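PDB 5E75: SusD-like protein BACOVA_02651 from Bacteroides ovatus, which binds polysaccharide at the cell surface and probably captures xyloglucan there before its transport into the periplasm for degradation. Local coordinates for residues A[47-52]-A[59-64]; A[41-46]-A[421-426]; A[439-444]-A[486-491]. All blocks are in the same frame, centred on the assembly; numbering follows the deposited sequence.

How the interactions relate
The three contacts form one continuous patch of the SusD-family fold, with centres about 9 Å (interactions 1 and 2), 11 Å (1 and 3) and 14 Å (2 and 3) apart. Interaction 2, nearest the spatial centre of the chain, sets helix 40-46 against helix 421-431 and so closes a loop of about 375 residues. Interaction 1 is nested inside that loop, directly after helix 40-46, whereas interaction 3 follows in series, beginning on helix 433-441, the next helix after 421-431. W422 links them: its ring packs on F440 of interaction 3 and on the R47 carbonyl of interaction 1. Early and late parts of the sequence are thereby joined into one connected region.

Interaction 1 (A[47-52]-A[59-64]); sequences RANDMY and QFVTFQ
The turn that follows helix 40-46, ending in the short strand 51-52, packs here against the short, weakly bonded helix 58-62 and the residue that follows it, and R47 and V61 carry most of the contact. With CG anti to the backbone N (chi1 -163°) and the chain extended to NE, R47 brings its guanidinium to F63, whose CD1 and CE1 lie against one face of it. R47 NH2 is 3.4 Å from F63 CD1, but the two planes are 54° apart, so this is a tilted approach and not a flat stack. From the same group R47 NH1 gives a weak, bent hydrogen bond to F60 O (3.2 Å, 133° at the hydrogen), while NH2 is bonded to I493 O. The chain turns at N49, which closes a Schellman motif with positive phi; beyond it, strand 51-52 pairs antiparallel with strand 283-284. V61 fits against this turn with both methyls: CG1 lies 3.2 Å from N49 OD1, and CG2 meets the edge of the Y52 ring, in its plane, 3.8 Å from CD1. N49 ND2 bonds D287 OD2, which holds the amide beside V61. The same CG2 of V61 also approaches M51 O, a buried carbonyl with no hydrogen-bonding partner.

Interaction 2 (A[41-46]-A[421-426]); sequences VPIGSG and NWYDMV
This is a buried helix-helix contact near the centre of the chain, where the C-terminal part of the short helix 40-46 meets the first turn of helix 421-431. It joins two parts of the SusD-family fold that lie far apart in sequence, one near the N-terminus and one in the C-terminal portion. The axes of the two short segments approach to 7.5 Å with 64° between their directions. The closest backbone approach is at G44, where G44 CA and W422 CA are 5.1 Å apart. Here the helices touch through backbone as well as side chains: W422 N donates to G44 O (3.0 Å, 161° at the hydrogen). The carbonyl near the end of one helix thus takes up an amide from the first turn of the other. Helix 40-46 has a wider, pi-type turn at this place, in which V41 O accepts from both S45 N and G46 N.

W422 and Y423 reach along two different sides of G44. W422 CB lies 3.2 Å from I43 O, with CG and CD1 close to the same oxygen, while the rest of the indole packs on R47 and F440. The I43 carbonyl is buried with no hydrogen-bonding partner. In Y423 the first torsion differs, CG standing anti to its own carbonyl carbon (chi1 -59°), which carries the phenol alongside G44. The phenol end is fixed by a hydrogen bond between Y423 OH and Y35 OH, and F79 and Y123 also pack on this ring. Across the contact, Y423 CE2 rests 4.0 Å from G44 CA, and the I43 methyl CG2 sits 3.7 Å from Y423 OH.

Interaction 3 (A[439-444]-A[486-491]); sequences YFNNQW and INIEAE
The side-chain amide of N441 pairs with the backbone of I488 through two hydrogen bonds. I488 N donates to N441 OD1 (2.9 Å, 168° at the hydrogen), and N441 ND2 donates back to I488 O (3.0 Å, 160°). Each donor lies in the plane of its acceptor carbonyl, on a lone pair, and I488 O is close to the N441 amide plane, so the amide is held flat and its rotation fixed. A chi1 of -78° sets N441 CG anti to its carbonyl carbon and sends the amide across to the 486-491 chain. OD1 is gripped a second time by a water that donates to it and to I486 O, 2.7 Å from each of N441 OD1 and I486 O. Replacing N441 by an alanine removes both bonds and the water's acceptor, and would probably leave the N-H and C=O of I488 without their mates.

Next to the amide, I488 and N441 lie alongside each other, running in opposite senses, and I488 CD1 reaches F440 CB at 3.9 Å. The F440 ring packs on W422, M425 and I493, while I488 also packs on F63 and I493. In this part of the SusD-family fold, an asparagine at the end of helix 433-441 pairs with the N-H and C=O of one residue, much as an adjacent backbone strand would, and ties the helix to the extended segment before helix 490-493.

Interaction 1 (A[47-52]-A[59-64])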
ATOM      1  N   ARG A  47       8.410   3.359   6.000  1.00  8.56           N
ATOM      2  CA  ARG A  47       8.010   3.987   7.244  1.00  9.39           C
ATOM      3  C   ARG A  47       7.345   2.993   8.198  1.00  8.80           C
ATOM      4  O   ARG A  47       7.375   3.186   9.407  1.00  9.49           O
ATOM      5  CB  ARG A  47       7.088   5.170   6.964  1.00  9.33           C
ATOM      6  CG  ARG A  47       6.940   6.131   8.141  1.00 12.42           C
ATOM      7  CD  ARG A  47       6.529   7.466   7.620  1.00 14.58           C
ATOM      8  NE  ARG A  47       6.274   8.470   8.644  1.00 12.89           N
ATOM      9  CZ  ARG A  47       7.199   9.205   9.247  1.00 12.91           C
ATOM     10  NH1 ARG A  47       8.486   9.015   8.993  1.00 12.63           N
ATOM     11  NH2 ARG A  47       6.827  10.138  10.106  1.00 11.20           N
ATOM     12  N   ALA A  48       6.804   1.900   7.662  1.00  8.24           N
ATOM     13  CA  ALA A  48       6.264   0.809   8.471  1.00  8.40           C
ATOM     14  C   ALA A  48       7.353  -0.116   9.006  1.00  8.18           C
ATOM     15  O   ALA A  48       7.061  -1.025   9.770  1.00  9.04           O
ATOM     16  CB  ALA A  48       5.283  -0.023   7.652  1.00  9.57           C
ATOM     17  N   ASN A  49       8.591   0.110   8.583  1.00  8.51           N
ATOM     18  CA  ASN A  49       9.703  -0.810   8.823  1.00  8.92           C
ATOM     19  C   ASN A  49       9.516  -2.161   8.133  1.00  8.49           C
ATOM     20  O   ASN A  49       9.945  -3.198   8.632  1.00  8.59           O
ATOM     21  CB  ASN A  49      10.008  -0.999  10.322  1.00  9.59           C
ATOM     22  CG  ASN A  49      11.426  -1.480  10.568  1.00  9.51           C
ATOM     23  OD1 ASN A  49      12.347  -1.105   9.847  1.00 10.31           O
ATOM     24  ND2 ASN A  49      11.611  -2.287  11.602  1.00  9.70           N
ATOM     25  N   ASP A  50       8.912  -2.161   6.953  1.00  8.43           N
ATOM     26  CA  ASP A  50       8.906  -3.385   6.142  1.00  8.44           C
ATOM     27  C   ASP A  50      10.353  -3.730   5.795  1.00  9.06           C
ATOM     28  O   ASP A  50      10.746  -4.898   5.794  1.00  8.72           O
ATOM     29  CB  ASP A  50       8.156  -3.191   4.817  1.00  8.28           C
ATOM     30  CG  ASP A  50       6.632  -3.235   4.933  1.00  8.81           C
ATOM     31  OD1 ASP A  50       6.044  -3.278   6.021  1.00  9.03           O
ATOM     32  OD2 ASP A  50       5.991  -3.179   3.859  1.00  8.88           O
ATOM     33  N   MET A  51      11.131  -2.704   5.463  1.00  8.46           N
ATOM     34  CA  MET A  51      12.500  -2.875   4.975  1.00  8.94           C
ATOM     35  C   MET A  51      13.306  -1.616   5.290  1.00  9.92           C
ATOM     36  O   MET A  51      12.748  -0.568   5.660  1.00 10.07           O
ATOM     37  CB  MET A  51      12.500  -3.203   3.467  1.00  9.55           C
ATOM     38  CG  MET A  51      12.365  -2.001   2.526  1.00  8.89           C
ATOM     39  SD  MET A  51      10.818  -1.121   2.665  1.00 10.26           S
ATOM     40  CE  MET A  51      11.182   0.252   1.630  1.00 12.84           C
ATOM     41  N   TYR A  52      14.621  -1.726   5.151  1.00 11.01           N
ATOM     42  CA  TYR A  52      15.536  -0.647   5.488  1.00  9.55           C
ATOM     43  C   TYR A  52      16.768  -0.688   4.607  1.00 10.58           C
ATOM     44  O   TYR A  52      17.250  -1.755   4.242  1.00 11.13           O
ATOM     45  CB  TYR A  52      15.966  -0.783   6.959  1.00 11.00           C
ATOM     46  CG  TYR A  52      16.970   0.247   7.444  1.00 11.84           C
ATOM     47  CD1 TYR A  52      16.577   1.541   7.750  1.00 14.30           C
ATOM     48  CD2 TYR A  52      18.301  -0.088   7.639  1.00 13.16           C
ATOM     49  CE1 TYR A  52      17.484   2.479   8.206  1.00 14.55           C
ATOM     50  CE2 TYR A  52      19.216   0.856   8.086  1.00 15.19           C
ATOM     51  CZ  TYR A  52      18.798   2.119   8.379  1.00 14.59           C
ATOM     52  OH  TYR A  52      19.711   3.058   8.828  1.00 19.47           O
ATOM     53  N   GLN A  59      15.720   7.834   6.760  1.00 12.45           N
ATOM     54  CA  GLN A  59      15.033   8.774   7.635  1.00 12.48           C
ATOM     55  C   GLN A  59      13.539   8.477   7.761  1.00 11.35           C
ATOM     56  O   GLN A  59      12.933   8.828   8.765  1.00 10.87           O
ATOM     57  CB  GLN A  59      15.241  10.227   7.184  1.00 13.36           C
ATOM     58  CG  GLN A  59      14.758  10.549   5.778  1.00 14.70           C
ATOM     59  CD  GLN A  59      15.795  10.288   4.697  1.00 16.75           C
ATOM     60  OE1 GLN A  59      16.784   9.592   4.917  1.00 15.02           O
ATOM     61  NE2 GLN A  59      15.573  10.862   3.519  1.00 21.98           N
ATOM     62  N   PHE A  60      12.946   7.855   6.748  1.00 10.77           N
ATOM     63  CA  PHE A  60      11.544   7.486   6.832  1.00 11.56           C
ATOM     64  C   PHE A  60      11.300   6.386   7.850  1.00 11.72           C
ATOM     65  O   PHE A  60      10.257   6.349   8.511  1.00 12.07           O
ATOM     66  CB  PHE A  60      10.982   7.112   5.452  1.00 11.24           C
ATOM     67  CG  PHE A  60      10.680   8.303   4.621  1.00 10.74           C
ATOM     68  CD1 PHE A  60      11.688   8.942   3.934  1.00 10.98           C
ATOM     69  CD2 PHE A  60       9.395   8.845   4.589  1.00 12.60           C
ATOM     70  CE1 PHE A  60      11.424  10.075   3.203  1.00 14.26           C
ATOM     71  CE2 PHE A  60       9.129   9.979   3.857  1.00 11.96           C
ATOM     72  CZ  PHE A  60      10.135  10.590   3.169  1.00 11.44           C
ATOM     73  N   VAL A  61      12.282   5.505   7.998  1.00 11.00           N
ATOM     74  CA  VAL A  61      12.220   4.399   8.941  1.00 11.49           C
ATOM     75  C   VAL A  61      12.526   4.865  10.367  1.00 11.02           C
ATOM     76  O   VAL A  61      11.952   4.371  11.340  1.00 11.66           O
ATOM     77  CB  VAL A  61      13.205   3.271   8.560  1.00 11.64           C
ATOM     78  CG1 VAL A  61      12.977   2.040   9.447  1.00 15.05           C
ATOM     79  CG2 VAL A  61      13.067   2.895   7.097  1.00 14.78           C
ATOM     80  N   THR A  62      13.463   5.802  10.497  1.00 12.93           N
ATOM     81  CA  THR A  62      13.933   6.222  11.811  1.00 10.90           C
ATOM     82  C   THR A  62      13.274   7.505  12.328  1.00 13.65           C
ATOM     83  O   THR A  62      13.605   7.993  13.402  1.00 15.03           O
ATOM     84  CB  THR A  62      15.460   6.390  11.813  1.00 15.91           C
ATOM     85  OG1 THR A  62      15.815   7.470  10.939  1.00 16.28           O
ATOM     86  CG2 THR A  62      16.136   5.114  11.337  1.00 16.83           C
ATOM     87  N   PHE A  63      12.312   8.028  11.575  1.00 11.03           N
ATOM     88  CA  PHE A  63      11.560   9.225  11.962  1.00 11.29           C
ATOM     89  C   PHE A  63      12.430  10.478  12.050  1.00 13.98           C
ATOM     90  O   PHE A  63      12.382  11.228  13.030  1.00 14.62           O
ATOM     91  CB  PHE A  63      10.748   9.001  13.246  1.00 12.64           C
ATOM     92  CG  PHE A  63       9.628   8.020  13.078  1.00 11.20           C
ATOM     93  CD1 PHE A  63       8.385   8.443  12.636  1.00 11.28           C
ATOM     94  CD2 PHE A  63       9.821   6.679  13.330  1.00 11.13           C
ATOM     95  CE1 PHE A  63       7.356   7.548  12.454  1.00 12.19           C
ATOM     96  CE2 PHE A  63       8.793   5.764  13.171  1.00 11.15           C
ATOM     97  CZ  PHE A  63       7.555   6.197  12.719  1.00 13.01           C
ATOM     98  N   GLN A  64      13.211  10.705  11.002  1.00 12.56           N
ATOM     99  CA  GLN A  64      14.051  11.890  10.917  1.00 13.22           C
ATOM    100  C   GLN A  64      13.882  12.623   9.582  1.00 12.36           C
ATOM    101  O   GLN A  64      14.801  13.255   9.081  1.00 14.10           O
ATOM    102  CB  GLN A  64      15.506  11.503  11.147  1.00 15.38           C
ATOM    103  CG  GLN A  64      15.746  10.880  12.517  1.00 19.02           C
ATOM    104  CD  GLN A  64      17.135  10.316  12.663  1.00 25.46           C
ATOM    105  OE1 GLN A  64      17.372   9.146  12.386  1.00 25.63           O
ATOM    106  NE2 GLN A  64      18.070  11.153  13.098  1.00 31.18           N
TER

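Interaction 2 (A[41-46]-A[421-426])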
ATOM      1  N   VAL A  41       7.584   3.823  -2.071  1.00  9.37           N
ATOM      2  CA  VAL A  41       8.413   2.842  -1.358  1.00 10.56           C
ATOM      3  C   VAL A  41       8.758   3.290   0.078  1.00  9.14           C
ATOM      4  O   VAL A  41       8.437   2.586   1.025  1.00  8.67           O
ATOM      5  CB  VAL A  41       9.666   2.495  -2.191  1.00 11.92           C
ATOM      6  CG1 VAL A  41      10.627   1.578  -1.433  1.00 13.22           C
ATOM      7  CG2 VAL A  41       9.261   1.860  -3.518  1.00 13.05           C
ATOM      8  N   PRO A  42       9.391   4.468   0.244  1.00  9.01           N
ATOM      9  CA  PRO A  42       9.715   4.869   1.622  1.00  9.72           C
ATOM     10  C   PRO A  42       8.489   5.234   2.450  1.00 11.55           C
ATOM     11  O   PRO A  42       8.499   4.998   3.649  1.00 10.61           O
ATOM     12  CB  PRO A  42      10.626   6.089   1.431  1.00 12.74           C
ATOM     13  CG  PRO A  42      10.303   6.587   0.044  1.00 10.75           C
ATOM     14  CD  PRO A  42      10.047   5.346  -0.744  1.00 10.95           C
ATOM     15  N   ILE A  43       7.444   5.785   1.854  1.00  9.67           N
ATOM     16  CA  ILE A  43       6.288   6.184   2.648  1.00  9.01           C
ATOM     17  C   ILE A  43       5.417   4.983   3.014  1.00  9.09           C
ATOM     18  O   ILE A  43       5.071   4.792   4.181  1.00 11.10           O
ATOM     19  CB  ILE A  43       5.454   7.262   1.932  1.00 10.22           C
ATOM     20  CG1 ILE A  43       6.285   8.545   1.770  1.00 11.97           C
ATOM     21  CG2 ILE A  43       4.196   7.551   2.725  1.00 12.96           C
ATOM     22  CD1 ILE A  43       5.570   9.647   0.977  1.00 14.97           C
ATOM     23  N   GLY A  44       5.065   4.151   2.044  1.00  9.13           N
ATOM     24  CA  GLY A  44       4.126   3.072   2.312  1.00  8.37           C
ATOM     25  C   GLY A  44       4.727   1.874   3.038  1.00  7.74           C
ATOM     26  O   GLY A  44       4.074   1.259   3.896  1.00  8.51           O
ATOM     27  N   SER A  45       5.966   1.524   2.675  1.00  8.35           N
ATOM     28  CA  SER A  45       6.653   0.350   3.226  1.00  7.77           C
ATOM     29  C   SER A  45       7.805   0.692   4.175  1.00  7.92           C
ATOM     30  O   SER A  45       7.905   0.123   5.263  1.00  8.79           O
ATOM     31  CB  SER A  45       7.150  -0.581   2.112  1.00  8.66           C
ATOM     32  OG  SER A  45       6.113  -1.436   1.669  1.00  8.90           O
ATOM     33  N   GLY A  46       8.674   1.613   3.770  1.00  8.82           N
ATOM     34  CA  GLY A  46       9.809   1.964   4.612  1.00  9.33           C
ATOM     35  C   GLY A  46       9.378   2.456   5.981  1.00  9.30           C
ATOM     36  O   GLY A  46       9.882   2.033   7.017  1.00  9.32           O
ATOM     37  N   ASN A 421       1.444  -0.975   4.649  1.00  8.18           N
ATOM     38  CA  ASN A 421       1.492  -1.165   6.087  1.00  7.69           C
ATOM     39  C   ASN A 421       1.590   0.140   6.856  1.00  9.53           C
ATOM     40  O   ASN A 421       1.013   0.244   7.928  1.00  8.93           O
ATOM     41  CB  ASN A 421       2.621  -2.124   6.493  1.00  7.71           C
ATOM     42  CG  ASN A 421       2.311  -3.579   6.189  1.00  8.80           C
ATOM     43  OD1 ASN A 421       1.147  -3.986   6.094  1.00 10.05           O
ATOM     44  ND2 ASN A 421       3.357  -4.369   6.053  1.00  9.24           N
ATOM     45  N   TRP A 422       2.288   1.145   6.339  1.00  8.40           N
ATOM     46  CA  TRP A 422       2.426   2.381   7.109  1.00  8.21           C
ATOM     47  C   TRP A 422       1.072   3.056   7.311  1.00  7.16           C
ATOM     48  O   TRP A 422       0.774   3.571   8.384  1.00  8.46           O
ATOM     49  CB  TRP A 422       3.414   3.368   6.494  1.00  8.11           C
ATOM     50  CG  TRP A 422       3.421   4.663   7.279  1.00  8.77           C
ATOM     51  CD1 TRP A 422       3.117   5.911   6.816  1.00  9.17           C
ATOM     52  CD2 TRP A 422       3.724   4.816   8.676  1.00  8.92           C
ATOM     53  NE1 TRP A 422       3.209   6.839   7.836  1.00  9.17           N
ATOM     54  CE2 TRP A 422       3.581   6.185   8.986  1.00  9.20           C
ATOM     55  CE3 TRP A 422       4.096   3.931   9.693  1.00  8.87           C
ATOM     56  CZ2 TRP A 422       3.785   6.674  10.269  1.00  9.45           C
ATOM     57  CZ3 TRP A 422       4.293   4.417  10.958  1.00  9.82           C
ATOM     58  CH2 TRP A 422       4.160   5.779  11.236  1.00  8.89           C
ATOM     59  N   TYR A 423       0.256   3.082   6.262  1.00  7.65           N
ATOM     60  CA  TYR A 423      -1.044   3.742   6.355  1.00  8.38           C
ATOM     61  C   TYR A 423      -1.906   3.084   7.420  1.00  8.94           C
ATOM     62  O   TYR A 423      -2.623   3.770   8.153  1.00  8.85           O
ATOM     63  CB  TYR A 423      -1.750   3.729   4.988  1.00  9.27           C
ATOM     64  CG  TYR A 423      -0.961   4.430   3.896  1.00  8.93           C
ATOM     65  CD1 TYR A 423      -0.895   5.804   3.881  1.00 14.43           C
ATOM     66  CD2 TYR A 423      -0.346   3.733   2.855  1.00  8.97           C
ATOM     67  CE1 TYR A 423      -0.211   6.478   2.892  1.00 18.20           C
ATOM     68  CE2 TYR A 423       0.389   4.400   1.883  1.00  9.07           C
ATOM     69  CZ  TYR A 423       0.433   5.775   1.914  1.00 14.57           C
ATOM     70  OH  TYR A 423       1.092   6.531   0.962  1.00 17.60           O
ATOM     71  N   ASP A 424      -1.840   1.760   7.513  1.00  9.00           N
ATOM     72  CA  ASP A 424      -2.562   1.038   8.549  1.00  8.52           C
ATOM     73  C   ASP A 424      -2.018   1.389   9.939  1.00  9.72           C
ATOM     74  O   ASP A 424      -2.790   1.517  10.887  1.00  8.98           O
ATOM     75  CB  ASP A 424      -2.468  -0.467   8.344  1.00 10.77           C
ATOM     76  CG  ASP A 424      -3.167  -0.936   7.113  1.00 20.29           C
ATOM     77  OD1 ASP A 424      -4.013  -0.200   6.598  1.00 20.16           O
ATOM     78  OD2 ASP A 424      -2.872  -2.081   6.702  1.00 20.14           O
ATOM     79  N   MET A 425      -0.705   1.545  10.068  1.00  9.15           N
ATOM     80  CA  MET A 425      -0.108   1.911  11.348  1.00  8.30           C
ATOM     81  C   MET A 425      -0.529   3.316  11.790  1.00  9.17           C
ATOM     82  O   MET A 425      -0.727   3.538  12.985  1.00  8.81           O
ATOM     83  CB  MET A 425       1.413   1.782  11.315  1.00  9.02           C
ATOM     84  CG  MET A 425       1.868   0.355  11.302  1.00  9.05           C
ATOM     85  SD  MET A 425       3.637   0.217  11.100  1.00 10.14           S
ATOM     86  CE  MET A 425       3.833  -1.568  11.208  1.00 11.05           C
ATOM     87  N   VAL A 426      -0.677   4.260  10.858  1.00  7.93           N
ATOM     88  CA  VAL A 426      -1.162   5.590  11.224  1.00  7.68           C
ATOM     89  C   VAL A 426      -2.603   5.515  11.731  1.00  9.15           C
ATOM     90  O   VAL A 426      -2.949   6.154  12.737  1.00  9.12           O
ATOM     91  CB  VAL A 426      -1.033   6.595  10.054  1.00  7.68           C
ATOM     92  CG1 VAL A 426      -1.631   7.932  10.427  1.00  9.43           C
ATOM     93  CG2 VAL A 426       0.440   6.746   9.669  1.00  8.95           C
TER

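Interaction 3 (A[439-444]-A[486-491])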
ATOM      1  N   TYR A 439       4.809   0.414  20.358  1.00 10.01           N
ATOM      2  CA  TYR A 439       5.066  -0.522  19.266  1.00  9.59           C
ATOM      3  C   TYR A 439       6.204   0.010  18.370  1.00  9.08           C
ATOM      4  O   TYR A 439       7.181  -0.683  18.111  1.00  9.58           O
ATOM      5  CB  TYR A 439       3.777  -0.732  18.455  1.00  9.60           C
ATOM      6  CG  TYR A 439       3.841  -1.829  17.405  1.00 10.03           C
ATOM      7  CD1 TYR A 439       4.531  -1.639  16.209  1.00 10.20           C
ATOM      8  CD2 TYR A 439       3.191  -3.038  17.599  1.00 12.00           C
ATOM      9  CE1 TYR A 439       4.603  -2.639  15.258  1.00 10.02           C
ATOM     10  CE2 TYR A 439       3.245  -4.038  16.641  1.00  9.39           C
ATOM     11  CZ  TYR A 439       3.949  -3.828  15.476  1.00 10.12           C
ATOM     12  OH  TYR A 439       4.010  -4.807  14.522  1.00 10.96           O
ATOM     13  N   PHE A 440       6.093   1.250  17.898  1.00  8.55           N
ATOM     14  CA  PHE A 440       7.099   1.790  16.971  1.00  9.52           C
ATOM     15  C   PHE A 440       8.493   1.829  17.603  1.00  9.11           C
ATOM     16  O   PHE A 440       9.488   1.547  16.933  1.00 10.21           O
ATOM     17  CB  PHE A 440       6.719   3.201  16.499  1.00  9.77           C
ATOM     18  CG  PHE A 440       5.392   3.298  15.799  1.00  9.88           C
ATOM     19  CD1 PHE A 440       4.884   2.264  15.039  1.00  8.78           C
ATOM     20  CD2 PHE A 440       4.651   4.450  15.922  1.00  9.52           C
ATOM     21  CE1 PHE A 440       3.649   2.387  14.416  1.00  9.28           C
ATOM     22  CE2 PHE A 440       3.431   4.579  15.304  1.00  9.26           C
ATOM     23  CZ  PHE A 440       2.923   3.548  14.571  1.00  9.29           C
ATOM     24  N   ASN A 441       8.554   2.179  18.884  1.00  9.92           N
ATOM     25  CA  ASN A 441       9.817   2.237  19.608  1.00 11.22           C
ATOM     26  C   ASN A 441      10.396   0.874  19.924  1.00 13.26           C
ATOM     27  O   ASN A 441      11.548   0.787  20.342  1.00 16.19           O
ATOM     28  CB  ASN A 441       9.643   3.041  20.896  1.00 10.48           C
ATOM     29  CG  ASN A 441       9.625   4.540  20.642  1.00 10.95           C
ATOM     30  OD1 ASN A 441      10.550   5.081  20.056  1.00 11.74           O
ATOM     31  ND2 ASN A 441       8.554   5.204  21.051  1.00 12.01           N
ATOM     32  N   ASN A 442       9.619  -0.174  19.730  1.00 10.96           N
ATOM     33  CA  ASN A 442      10.091  -1.531  19.940  1.00 11.44           C
ATOM     34  C   ASN A 442      10.319  -2.316  18.666  1.00 10.21           C
ATOM     35  O   ASN A 442      10.505  -3.524  18.713  1.00 13.08           O
ATOM     36  CB  ASN A 442       9.147  -2.265  20.894  1.00 13.95           C
ATOM     37  CG  ASN A 442       9.449  -1.944  22.346  1.00 16.89           C
ATOM     38  OD1 ASN A 442      10.400  -2.478  22.917  1.00 26.06           O
ATOM     39  ND2 ASN A 442       8.688  -1.034  22.931  1.00 20.94           N
ATOM     40  N   GLN A 443      10.386  -1.614  17.536  1.00 11.61           N
ATOM     41  CA  GLN A 443      10.620  -2.251  16.240  1.00 10.69           C
ATOM     42  C   GLN A 443      12.103  -2.314  15.870  1.00 11.52           C
ATOM     43  O   GLN A 443      12.457  -2.823  14.825  1.00 12.22           O
ATOM     44  CB  GLN A 443       9.842  -1.524  15.144  1.00  9.90           C
ATOM     45  CG  GLN A 443       8.363  -1.833  15.133  1.00  9.86           C
ATOM     46  CD  GLN A 443       7.656  -1.120  14.003  1.00 10.05           C
ATOM     47  OE1 GLN A 443       7.294   0.048  14.118  1.00  9.65           O
ATOM     48  NE2 GLN A 443       7.478  -1.812  12.889  1.00 10.11           N
ATOM     49  N   TRP A 444      12.962  -1.772  16.724  1.00 11.81           N
ATOM     50  CA  TRP A 444      14.412  -1.760  16.470  1.00 13.71           C
ATOM     51  C   TRP A 444      14.713  -1.111  15.121  1.00 11.21           C
ATOM     52  O   TRP A 444      15.520  -1.606  14.335  1.00 11.60           O
ATOM     53  CB  TRP A 444      15.011  -3.173  16.520  1.00 14.91           C
ATOM     54  CG  TRP A 444      15.021  -3.812  17.889  1.00 18.17           C
ATOM     55  CD1 TRP A 444      13.949  -4.035  18.698  1.00 20.65           C
ATOM     56  CD2 TRP A 444      16.164  -4.334  18.580  1.00 21.31           C
ATOM     57  NE1 TRP A 444      14.353  -4.665  19.856  1.00 22.48           N
ATOM     58  CE2 TRP A 444      15.706  -4.852  19.806  1.00 21.02           C
ATOM     59  CE3 TRP A 444      17.528  -4.408  18.281  1.00 19.29           C
ATOM     60  CZ2 TRP A 444      16.568  -5.441  20.733  1.00 22.12           C
ATOM     61  CZ3 TRP A 444      18.381  -4.995  19.211  1.00 22.80           C
ATOM     62  CH2 TRP A 444      17.895  -5.498  20.416  1.00 22.57           C
ATOM     63  N   ILE A 486      16.004   7.618  17.695  1.00 33.94           N
ATOM     64  CA  ILE A 486      15.091   8.661  18.121  1.00 27.74           C
ATOM     65  C   ILE A 486      13.998   8.021  18.966  1.00 19.69           C
ATOM     66  O   ILE A 486      13.517   6.945  18.620  1.00 20.21           O
ATOM     67  CB  ILE A 486      14.498   9.371  16.864  1.00 33.50           C
ATOM     68  CG1 ILE A 486      15.369  10.573  16.500  1.00 36.28           C
ATOM     69  CG2 ILE A 486      13.053   9.821  17.059  1.00 25.82           C
ATOM     70  CD1 ILE A 486      16.776  10.197  16.115  1.00 36.58           C
ATOM     71  N   ASN A 487      13.629   8.663  20.078  1.00 13.80           N
ATOM     72  CA  ASN A 487      12.418   8.298  20.809  1.00 14.32           C
ATOM     73  C   ASN A 487      11.213   8.804  20.013  1.00 13.96           C
ATOM     74  O   ASN A 487      11.002  10.008  19.860  1.00 15.12           O
ATOM     75  CB  ASN A 487      12.425   8.896  22.223  1.00 14.02           C
ATOM     76  CG  ASN A 487      11.123   8.695  22.947  1.00 16.34           C
ATOM     77  OD1 ASN A 487      10.626   7.585  23.039  1.00 21.39           O
ATOM     78  ND2 ASN A 487      10.560   9.777  23.466  1.00 19.80           N
ATOM     79  N   ILE A 488      10.443   7.873  19.475  1.00 11.94           N
ATOM     80  CA  ILE A 488       9.351   8.212  18.567  1.00 12.15           C
ATOM     81  C   ILE A 488       8.176   8.677  19.402  1.00 10.79           C
ATOM     82  O   ILE A 488       7.718   7.967  20.307  1.00 11.87           O
ATOM     83  CB  ILE A 488       8.975   6.996  17.700  1.00  9.49           C
ATOM     84  CG1 ILE A 488      10.213   6.515  16.936  1.00 11.28           C
ATOM     85  CG2 ILE A 488       7.864   7.359  16.721  1.00 10.63           C
ATOM     86  CD1 ILE A 488      10.115   5.090  16.416  1.00 11.07           C
ATOM     87  N   GLU A 489       7.699   9.875  19.084  1.00 11.04           N
ATOM     88  CA  GLU A 489       6.619  10.524  19.811  1.00 12.10           C
ATOM     89  C   GLU A 489       5.461  10.878  18.885  1.00 11.70           C
ATOM     90  O   GLU A 489       5.576  10.760  17.666  1.00 11.49           O
ATOM     91  CB  GLU A 489       7.155  11.791  20.472  1.00 13.41           C
ATOM     92  CG  GLU A 489       8.196  11.523  21.554  1.00 14.93           C
ATOM     93  CD  GLU A 489       8.675  12.800  22.201  1.00 23.76           C
ATOM     94  OE1 GLU A 489       9.209  13.650  21.474  1.00 20.48           O
ATOM     95  OE2 GLU A 489       8.497  12.957  23.433  1.00 26.04           O
ATOM     96  N   ALA A 490       4.358  11.338  19.462  1.00 12.51           N
ATOM     97  CA  ALA A 490       3.171  11.657  18.677  1.00 11.58           C
ATOM     98  C   ALA A 490       3.477  12.641  17.551  1.00 11.74           C
ATOM     99  O   ALA A 490       2.988  12.476  16.426  1.00 12.59           O
ATOM    100  CB  ALA A 490       2.083  12.217  19.580  1.00 13.83           C
ATOM    101  N   GLU A 491       4.291  13.655  17.834  1.00 11.84           N
ATOM    102  CA  GLU A 491       4.598  14.686  16.850  1.00 12.01           C
ATOM    103  C   GLU A 491       5.378  14.151  15.646  1.00 13.48           C
ATOM    104  O   GLU A 491       5.421  14.795  14.601  1.00 14.97           O
ATOM    105  CB  GLU A 491       5.395  15.838  17.487  1.00 15.06           C
ATOM    106  CG  GLU A 491       4.641  16.686  18.516  1.00 19.27           C
ATOM    107  CD  GLU A 491       4.259  15.940  19.800  1.00 29.67           C
ATOM    108  OE1 GLU A 491       4.997  15.020  20.262  1.00 25.90           O
ATOM    109  OE2 GLU A 491       3.192  16.291  20.355  1.00 37.82           O
TER
HETATM  110  O   HOH W   1      13.112   4.468  19.522  1.00 24.91           O